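Local structure of SsfX3 (Streptomyces sp. SF2575, 3SKV) at residues A[94-106]-A[133-145]. The protein probably transfers a salicylyl group onto a tetracycline intermediate during antibiotic biosynthesis, as a GDSL-family acyltransferase. The protein carries 1 engineered substitution. Residues are numbered along the deposited sequence; the frame is centred on the assembly and turned at random.
Sequences PWLAVRYEAVGPK and VELKLDADAELHV
Strands 96-103 and 141-145 run antiparallel, their axes at 159°, and Leu96, Val98 and Tyr100 form hydrogen-bonded pairs with Val145, Leu143 and Ala141. Tyr100 is the most extensively covered residue, 137 Å² of it lying against 133-145. With CG between its backbone N and carbonyl carbon (chi1 73°), its ring swings across to the other segment, where Leu135 CD2 and Ala141 CB make CH-pi contacts on opposite faces, each 4.0 Å from the ring centroid. Its OH accepts a nearly straight bond from Lys136 N at 2.8 Å and meets a water that donates to Glu134 O, tying residues 134-136 to strand 96-103. On the other face of the sheet, the extended Arg99 grips the Asp140 carboxylate side-on: NE to OD1 is 2.9 Å and NH2 to OD2 is 2.7 Å, both through syn lone pairs, with the two planes 11° apart. A leucine in place of Arg99 would probably leave the Asp140 carboxylate without its paired charge and free to turn. Strand 141-145 edges a four-stranded sheet of the N-terminal jelly roll; strand 164-172 pairs with the far side of 96-103, bringing Phe165 against Tyr100, while Leu121 of strand 120-125 packs on Leu135 and Leu143.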
ATOM      1  N   PRO A  94       3.002 -19.813 -21.636  1.00 32.69           N
ATOM      2  CA  PRO A  94       2.141 -20.580 -20.712  1.00 32.40           C
ATOM      3  C   PRO A  94       2.766 -20.714 -19.308  1.00 34.98           C
ATOM      4  O   PRO A  94       2.125 -21.237 -18.396  1.00 34.89           O
ATOM      5  CB  PRO A  94       1.993 -21.925 -21.423  1.00 34.23           C
ATOM      6  CG  PRO A  94       3.285 -22.094 -22.143  1.00 39.12           C
ATOM      7  CD  PRO A  94       3.731 -20.713 -22.564  1.00 34.69           C
ATOM      8  N   TRP A  95       4.021 -20.250 -19.137  1.00 29.93           N
ATOM      9  CA  TRP A  95       4.717 -20.312 -17.846  1.00 27.78           C
ATOM     10  C   TRP A  95       5.625 -19.113 -17.600  1.00 30.59           C
ATOM     11  O   TRP A  95       6.008 -18.407 -18.535  1.00 28.82           O
ATOM     12  CB  TRP A  95       5.499 -21.634 -17.681  1.00 26.11           C
ATOM     13  CG  TRP A  95       6.618 -21.839 -18.653  1.00 27.09           C
ATOM     14  CD1 TRP A  95       6.542 -22.439 -19.872  1.00 30.63           C
ATOM     15  CD2 TRP A  95       7.986 -21.423 -18.494  1.00 27.12           C
ATOM     16  NE1 TRP A  95       7.780 -22.434 -20.479  1.00 30.40           N
ATOM     17  CE2 TRP A  95       8.682 -21.812 -19.661  1.00 30.67           C
ATOM     18  CE3 TRP A  95       8.689 -20.731 -17.485  1.00 27.82           C
ATOM     19  CZ2 TRP A  95      10.050 -21.573 -19.832  1.00 29.68           C
ATOM     20  CZ3 TRP A  95      10.045 -20.502 -17.650  1.00 29.09           C
ATOM     21  CH2 TRP A  95      10.714 -20.912 -18.811  1.00 30.26           C
ATOM     22  N   LEU A  96       5.990 -18.896 -16.341  1.00 28.05           N
ATOM     23  CA  LEU A  96       6.940 -17.866 -15.971  1.00 27.83           C
ATOM     24  C   LEU A  96       7.793 -18.288 -14.825  1.00 30.81           C
ATOM     25  O   LEU A  96       7.364 -19.044 -13.944  1.00 30.47           O
ATOM     26  CB  LEU A  96       6.338 -16.442 -15.787  1.00 27.67           C
ATOM     27  CG  LEU A  96       5.539 -16.054 -14.537  1.00 32.14           C
ATOM     28  CD1 LEU A  96       6.422 -15.912 -13.274  1.00 31.26           C
ATOM     29  CD2 LEU A  96       4.918 -14.718 -14.753  1.00 35.91           C
ATOM     30  N   ALA A  97       8.991 -17.760 -14.803  1.00 27.38           N
ATOM     31  CA  ALA A  97       9.937 -18.040 -13.722  1.00 27.31           C
ATOM     32  C   ALA A  97      10.578 -16.741 -13.298  1.00 31.22           C
ATOM     33  O   ALA A  97      10.847 -15.896 -14.143  1.00 32.73           O
ATOM     34  CB  ALA A  97      10.986 -19.050 -14.169  1.00 27.93           C
ATOM     35  N   VAL A  98      10.747 -16.544 -11.995  1.00 25.64           N
ATOM     36  CA  VAL A  98      11.367 -15.348 -11.429  1.00 23.39           C
ATOM     37  C   VAL A  98      12.459 -15.772 -10.452  1.00 26.12           C
ATOM     38  O   VAL A  98      12.205 -16.580  -9.562  1.00 24.92           O
ATOM     39  CB  VAL A  98      10.366 -14.384 -10.743  1.00 25.13           C
ATOM     40  CG1 VAL A  98      11.089 -13.157 -10.179  1.00 25.19           C
ATOM     41  CG2 VAL A  98       9.265 -13.948 -11.696  1.00 23.84           C
ATOM     42  N   ARG A  99      13.678 -15.240 -10.644  1.00 22.86           N
ATOM     43  CA  ARG A  99      14.813 -15.426  -9.760  1.00 22.42           C
ATOM     44  C   ARG A  99      14.741 -14.250  -8.761  1.00 25.58           C
ATOM     45  O   ARG A  99      14.790 -13.076  -9.152  1.00 22.48           O
ATOM     46  CB  ARG A  99      16.137 -15.465 -10.526  1.00 22.08           C
ATOM     47  CG  ARG A  99      17.269 -15.860  -9.615  1.00 29.90           C
ATOM     48  CD  ARG A  99      18.525 -16.094 -10.390  1.00 38.82           C
ATOM     49  NE  ARG A  99      19.674 -16.065  -9.490  1.00 41.46           N
ATOM     50  CZ  ARG A  99      20.881 -15.667  -9.849  1.00 54.15           C
ATOM     51  NH1 ARG A  99      21.116 -15.285 -11.100  1.00 40.30           N
ATOM     52  NH2 ARG A  99      21.868 -15.647  -8.966  1.00 44.85           N
ATOM     53  N   TYR A 100      14.567 -14.583  -7.483  1.00 23.91           N
ATOM     54  CA  TYR A 100      14.330 -13.597  -6.451  1.00 23.55           C
ATOM     55  C   TYR A 100      15.070 -13.859  -5.149  1.00 29.37           C
ATOM     56  O   TYR A 100      15.669 -14.919  -4.929  1.00 28.55           O
ATOM     57  CB  TYR A 100      12.797 -13.545  -6.166  1.00 23.45           C
ATOM     58  CG  TYR A 100      12.288 -14.754  -5.399  1.00 23.84           C
ATOM     59  CD1 TYR A 100      11.967 -15.935  -6.056  1.00 25.17           C
ATOM     60  CD2 TYR A 100      12.164 -14.727  -4.008  1.00 24.06           C
ATOM     61  CE1 TYR A 100      11.532 -17.060  -5.352  1.00 25.42           C
ATOM     62  CE2 TYR A 100      11.719 -15.844  -3.294  1.00 25.08           C
ATOM     63  CZ  TYR A 100      11.409 -17.011  -3.970  1.00 33.99           C
ATOM     64  OH  TYR A 100      10.971 -18.120  -3.273  1.00 35.94           O
ATOM     65  N   GLU A 101      14.932 -12.890  -4.247  1.00 28.82           N
ATOM     66  CA  GLU A 101      15.433 -12.920  -2.883  1.00 29.66           C
ATOM     67  C   GLU A 101      14.429 -12.101  -2.082  1.00 33.84           C
ATOM     68  O   GLU A 101      14.113 -10.967  -2.469  1.00 31.71           O
ATOM     69  CB  GLU A 101      16.847 -12.343  -2.784  1.00 31.56           C
ATOM     70  CG  GLU A 101      17.487 -12.642  -1.430  1.00 48.07           C
ATOM     71  CD  GLU A 101      18.767 -11.904  -1.083  1.00 73.03           C
ATOM     72  OE1 GLU A 101      19.111 -10.920  -1.782  1.00 67.69           O
ATOM     73  OE2 GLU A 101      19.416 -12.303  -0.088  1.00 67.86           O
ATOM     74  N   ALA A 102      13.859 -12.708  -1.025  1.00 32.14           N
ATOM     75  CA  ALA A 102      12.875 -12.047  -0.156  1.00 31.93           C
ATOM     76  C   ALA A 102      13.447 -11.912   1.246  1.00 38.56           C
ATOM     77  O   ALA A 102      13.817 -12.913   1.871  1.00 38.42           O
ATOM     78  CB  ALA A 102      11.554 -12.804  -0.146  1.00 31.56           C
ATOM     79  N   VAL A 103      13.603 -10.664   1.699  1.00 37.46           N
ATOM     80  CA  VAL A 103      14.186 -10.391   3.015  1.00 40.81           C
ATOM     81  C   VAL A 103      13.114  -9.877   3.978  1.00 48.47           C
ATOM     82  O   VAL A 103      12.507  -8.821   3.742  1.00 48.47           O
ATOM     83  CB  VAL A 103      15.414  -9.436   2.964  1.00 44.79           C
ATOM     84  CG1 VAL A 103      16.124  -9.404   4.298  1.00 46.67           C
ATOM     85  CG2 VAL A 103      16.390  -9.831   1.871  1.00 44.45           C
ATOM     86  N   GLY A 104      12.910 -10.623   5.055  1.00 46.81           N
ATOM     87  CA  GLY A 104      11.966 -10.258   6.099  1.00 48.14           C
ATOM     88  C   GLY A 104      12.578  -9.261   7.063  1.00 57.62           C
ATOM     89  O   GLY A 104      13.807  -9.106   7.083  1.00 56.13           O
ATOM     90  N   PRO A 105      11.747  -8.571   7.894  1.00 60.93           N
ATOM     91  CA  PRO A 105      12.308  -7.612   8.875  1.00 63.58           C
ATOM     92  C   PRO A 105      13.178  -8.293   9.932  1.00 74.59           C
ATOM     93  O   PRO A 105      12.863  -9.411  10.359  1.00 74.98           O
ATOM     94  CB  PRO A 105      11.067  -6.933   9.482  1.00 65.03           C
ATOM     95  CG  PRO A 105       9.916  -7.303   8.584  1.00 67.78           C
ATOM     96  CD  PRO A 105      10.273  -8.638   8.000  1.00 62.94           C
ATOM     97  N   LYS A 106      14.328  -7.659  10.275  1.00 76.23           N
ATOM     98  CA  LYS A 106      15.297  -8.180  11.254  1.00 80.28           C
ATOM     99  C   LYS A 106      14.715  -8.171  12.698  1.00 91.07           C
ATOM    100  O   LYS A 106      14.512  -7.084  13.259  1.00 90.79           O
ATOM    101  CB  LYS A 106      16.633  -7.405  11.183  1.00 82.74           C
ATOM    102  CG  LYS A 106      17.654  -7.985  10.209  1.00 87.35           C
ATOM    103  CD  LYS A 106      17.697  -7.232   8.874  1.00 88.86           C
ATOM    104  CE  LYS A 106      17.083  -8.012   7.731  1.00 89.96           C
ATOM    105  NZ  LYS A 106      17.935  -9.156   7.296  1.00 90.83           N
ATOM    106  N   VAL A 133       1.706 -18.051  -4.672  1.00 36.57           N
ATOM    107  CA  VAL A 133       2.999 -18.741  -4.588  1.00 36.21           C
ATOM    108  C   VAL A 133       3.611 -18.503  -3.211  1.00 41.08           C
ATOM    109  O   VAL A 133       3.682 -17.359  -2.764  1.00 39.21           O
ATOM    110  CB  VAL A 133       3.955 -18.245  -5.729  1.00 39.40           C
ATOM    111  CG1 VAL A 133       5.256 -19.045  -5.797  1.00 39.59           C
ATOM    112  CG2 VAL A 133       3.262 -18.265  -7.085  1.00 38.79           C
ATOM    113  N   GLU A 134       4.084 -19.581  -2.555  1.00 40.03           N
ATOM    114  CA  GLU A 134       4.736 -19.462  -1.247  1.00 41.44           C
ATOM    115  C   GLU A 134       6.213 -19.196  -1.498  1.00 42.48           C
ATOM    116  O   GLU A 134       6.859 -19.976  -2.200  1.00 43.34           O
ATOM    117  CB  GLU A 134       4.545 -20.724  -0.383  1.00 44.89           C
ATOM    118  CG  GLU A 134       3.101 -21.004  -0.003  1.00 59.38           C
ATOM    119  CD  GLU A 134       2.875 -22.314   0.724  1.00 90.32           C
ATOM    120  OE1 GLU A 134       3.066 -23.384   0.101  1.00 98.02           O
ATOM    121  OE2 GLU A 134       2.467 -22.268   1.907  1.00 85.12           O
ATOM    122  N   LEU A 135       6.740 -18.094  -0.956  1.00 34.96           N
ATOM    123  CA  LEU A 135       8.135 -17.703  -1.163  1.00 34.29           C
ATOM    124  C   LEU A 135       9.132 -18.280  -0.148  1.00 40.12           C
ATOM    125  O   LEU A 135       8.811 -18.435   1.034  1.00 41.39           O
ATOM    126  CB  LEU A 135       8.263 -16.163  -1.151  1.00 32.85           C
ATOM    127  CG  LEU A 135       7.518 -15.358  -2.216  1.00 34.37           C
ATOM    128  CD1 LEU A 135       7.664 -13.901  -1.936  1.00 33.35           C
ATOM    129  CD2 LEU A 135       8.038 -15.641  -3.605  1.00 33.32           C
ATOM    130  N   LYS A 136      10.373 -18.505  -0.613  1.00 36.40           N
ATOM    131  CA  LYS A 136      11.495 -18.923   0.219  1.00 37.85           C
ATOM    132  C   LYS A 136      12.169 -17.639   0.737  1.00 44.94           C
ATOM    133  O   LYS A 136      12.398 -16.711  -0.038  1.00 43.15           O
ATOM    134  CB  LYS A 136      12.483 -19.785  -0.592  1.00 38.92           C
ATOM    135  CG  LYS A 136      13.207 -20.787   0.277  1.00 65.93           C
ATOM    136  CD  LYS A 136      14.674 -20.972  -0.093  1.00 85.10           C
ATOM    137  CE  LYS A 136      15.494 -21.588   1.028  1.00105.45           C
ATOM    138  NZ  LYS A 136      15.605 -20.707   2.235  1.00116.31           N
ATOM    139  N   LEU A 137      12.463 -17.574   2.036  1.00 46.72           N
ATOM    140  CA  LEU A 137      13.072 -16.375   2.640  1.00 47.67           C
ATOM    141  C   LEU A 137      14.581 -16.407   2.717  1.00 51.88           C
ATOM    142  O   LEU A 137      15.160 -17.482   2.887  1.00 52.95           O
ATOM    143  CB  LEU A 137      12.521 -16.123   4.061  1.00 48.95           C
ATOM    144  CG  LEU A 137      11.070 -15.693   4.186  1.00 52.99           C
ATOM    145  CD1 LEU A 137      10.817 -15.112   5.549  1.00 54.09           C
ATOM    146  CD2 LEU A 137      10.692 -14.682   3.115  1.00 52.57           C
ATOM    147  N   ASP A 138      15.201 -15.203   2.661  1.00 48.29           N
ATOM    148  CA  ASP A 138      16.640 -14.921   2.801  1.00 49.90           C
ATOM    149  C   ASP A 138      17.537 -15.878   2.004  1.00 55.21           C
ATOM    150  O   ASP A 138      18.514 -16.444   2.527  1.00 57.40           O
ATOM    151  CB  ASP A 138      17.044 -14.854   4.297  1.00 54.02           C
ATOM    152  CG  ASP A 138      16.147 -13.972   5.162  1.00 71.14           C
ATOM    153  OD1 ASP A 138      15.878 -12.812   4.760  1.00 71.70           O
ATOM    154  OD2 ASP A 138      15.733 -14.433   6.250  1.00 81.33           O
ATOM    155  N   ALA A 139      17.181 -16.068   0.729  1.00 49.02           N
ATOM    156  CA  ALA A 139      17.887 -16.977  -0.159  1.00 48.49           C
ATOM    157  C   ALA A 139      17.699 -16.559  -1.606  1.00 50.43           C
ATOM    158  O   ALA A 139      16.652 -16.010  -1.964  1.00 50.33           O
ATOM    159  CB  ALA A 139      17.350 -18.389   0.029  1.00 49.63           C
ATOM    160  N   ASP A 140      18.717 -16.835  -2.436  1.00 43.95           N
ATOM    161  CA  ASP A 140      18.713 -16.619  -3.873  1.00 40.76           C
ATOM    162  C   ASP A 140      17.862 -17.802  -4.389  1.00 43.19           C
ATOM    163  O   ASP A 140      18.342 -18.937  -4.428  1.00 44.63           O
ATOM    164  CB  ASP A 140      20.163 -16.662  -4.398  1.00 42.36           C
ATOM    165  CG  ASP A 140      20.360 -16.455  -5.896  1.00 53.72           C
ATOM    166  OD1 ASP A 140      19.345 -16.485  -6.654  1.00 51.99           O
ATOM    167  OD2 ASP A 140      21.531 -16.290  -6.320  1.00 60.55           O
ATOM    168  N   ALA A 141      16.568 -17.548  -4.658  1.00 36.16           N
ATOM    169  CA  ALA A 141      15.609 -18.589  -5.028  1.00 34.49           C
ATOM    170  C   ALA A 141      14.940 -18.368  -6.379  1.00 37.46           C
ATOM    171  O   ALA A 141      15.068 -17.303  -6.986  1.00 33.98           O
ATOM    172  CB  ALA A 141      14.557 -18.733  -3.931  1.00 34.64           C
ATOM    173  N   GLU A 142      14.241 -19.400  -6.853  1.00 36.42           N
ATOM    174  CA  GLU A 142      13.542 -19.361  -8.120  1.00 35.78           C
ATOM    175  C   GLU A 142      12.108 -19.831  -7.961  1.00 40.66           C
ATOM    176  O   GLU A 142      11.829 -20.904  -7.424  1.00 43.92           O
ATOM    177  CB  GLU A 142      14.286 -20.143  -9.204  1.00 37.36           C
ATOM    178  CG  GLU A 142      13.998 -19.603 -10.595  1.00 53.42           C
ATOM    179  CD  GLU A 142      14.419 -20.514 -11.732  1.00 90.33           C
ATOM    180  OE1 GLU A 142      13.583 -21.344 -12.159  1.00 93.00           O
ATOM    181  OE2 GLU A 142      15.563 -20.378 -12.224  1.00 88.30           O
ATOM    182  N   LEU A 143      11.212 -18.993  -8.407  1.00 34.74           N
ATOM    183  CA  LEU A 143       9.762 -19.137  -8.378  1.00 34.20           C
ATOM    184  C   LEU A 143       9.382 -19.638  -9.776  1.00 36.05           C
ATOM    185  O   LEU A 143       9.896 -19.125 -10.768  1.00 32.95           O
ATOM    186  CB  LEU A 143       9.253 -17.703  -8.119  1.00 33.73           C
ATOM    187  CG  LEU A 143       7.829 -17.266  -8.296  1.00 39.49           C
ATOM    188  CD1 LEU A 143       7.565 -16.051  -7.396  1.00 39.51           C
ATOM    189  CD2 LEU A 143       7.574 -16.827  -9.736  1.00 40.85           C
ATOM    190  N   HIS A 144       8.534 -20.660  -9.861  1.00 34.51           N
ATOM    191  CA  HIS A 144       8.113 -21.164 -11.158  1.00 35.27           C
ATOM    192  C   HIS A 144       6.628 -21.352 -11.169  1.00 37.52           C
ATOM    193  O   HIS A 144       6.097 -22.129 -10.376  1.00 39.27           O
ATOM    194  CB  HIS A 144       8.868 -22.435 -11.583  1.00 38.72           C
ATOM    195  CG  HIS A 144       8.504 -22.886 -12.963  1.00 44.58           C
ATOM    196  ND1 HIS A 144       9.298 -22.584 -14.059  1.00 47.40           N
ATOM    197  CD2 HIS A 144       7.422 -23.581 -13.389  1.00 48.81           C
ATOM    198  CE1 HIS A 144       8.686 -23.112 -15.106  1.00 47.96           C
ATOM    199  NE2 HIS A 144       7.542 -23.705 -14.755  1.00 49.12           N
ATOM    200  N   VAL A 145       5.952 -20.610 -12.053  1.00 32.08           N
ATOM    201  CA  VAL A 145       4.505 -20.667 -12.220  1.00 31.06           C
ATOM    202  C   VAL A 145       4.255 -21.252 -13.592  1.00 35.10           C
ATOM    203  O   VAL A 145       4.517 -20.614 -14.609  1.00 33.04           O
ATOM    204  CB  VAL A 145       3.795 -19.294 -12.021  1.00 33.17           C
ATOM    205  CG1 VAL A 145       2.276 -19.439 -12.081  1.00 32.50           C
ATOM    206  CG2 VAL A 145       4.207 -18.652 -10.714  1.00 32.31           C
TER
HETATM  207  O   HOH W   1       8.845 -20.132  -4.253  1.00 59.92           O
HETATM  208  O   HOH W   2      14.362 -15.387  -0.705  1.00 27.15           O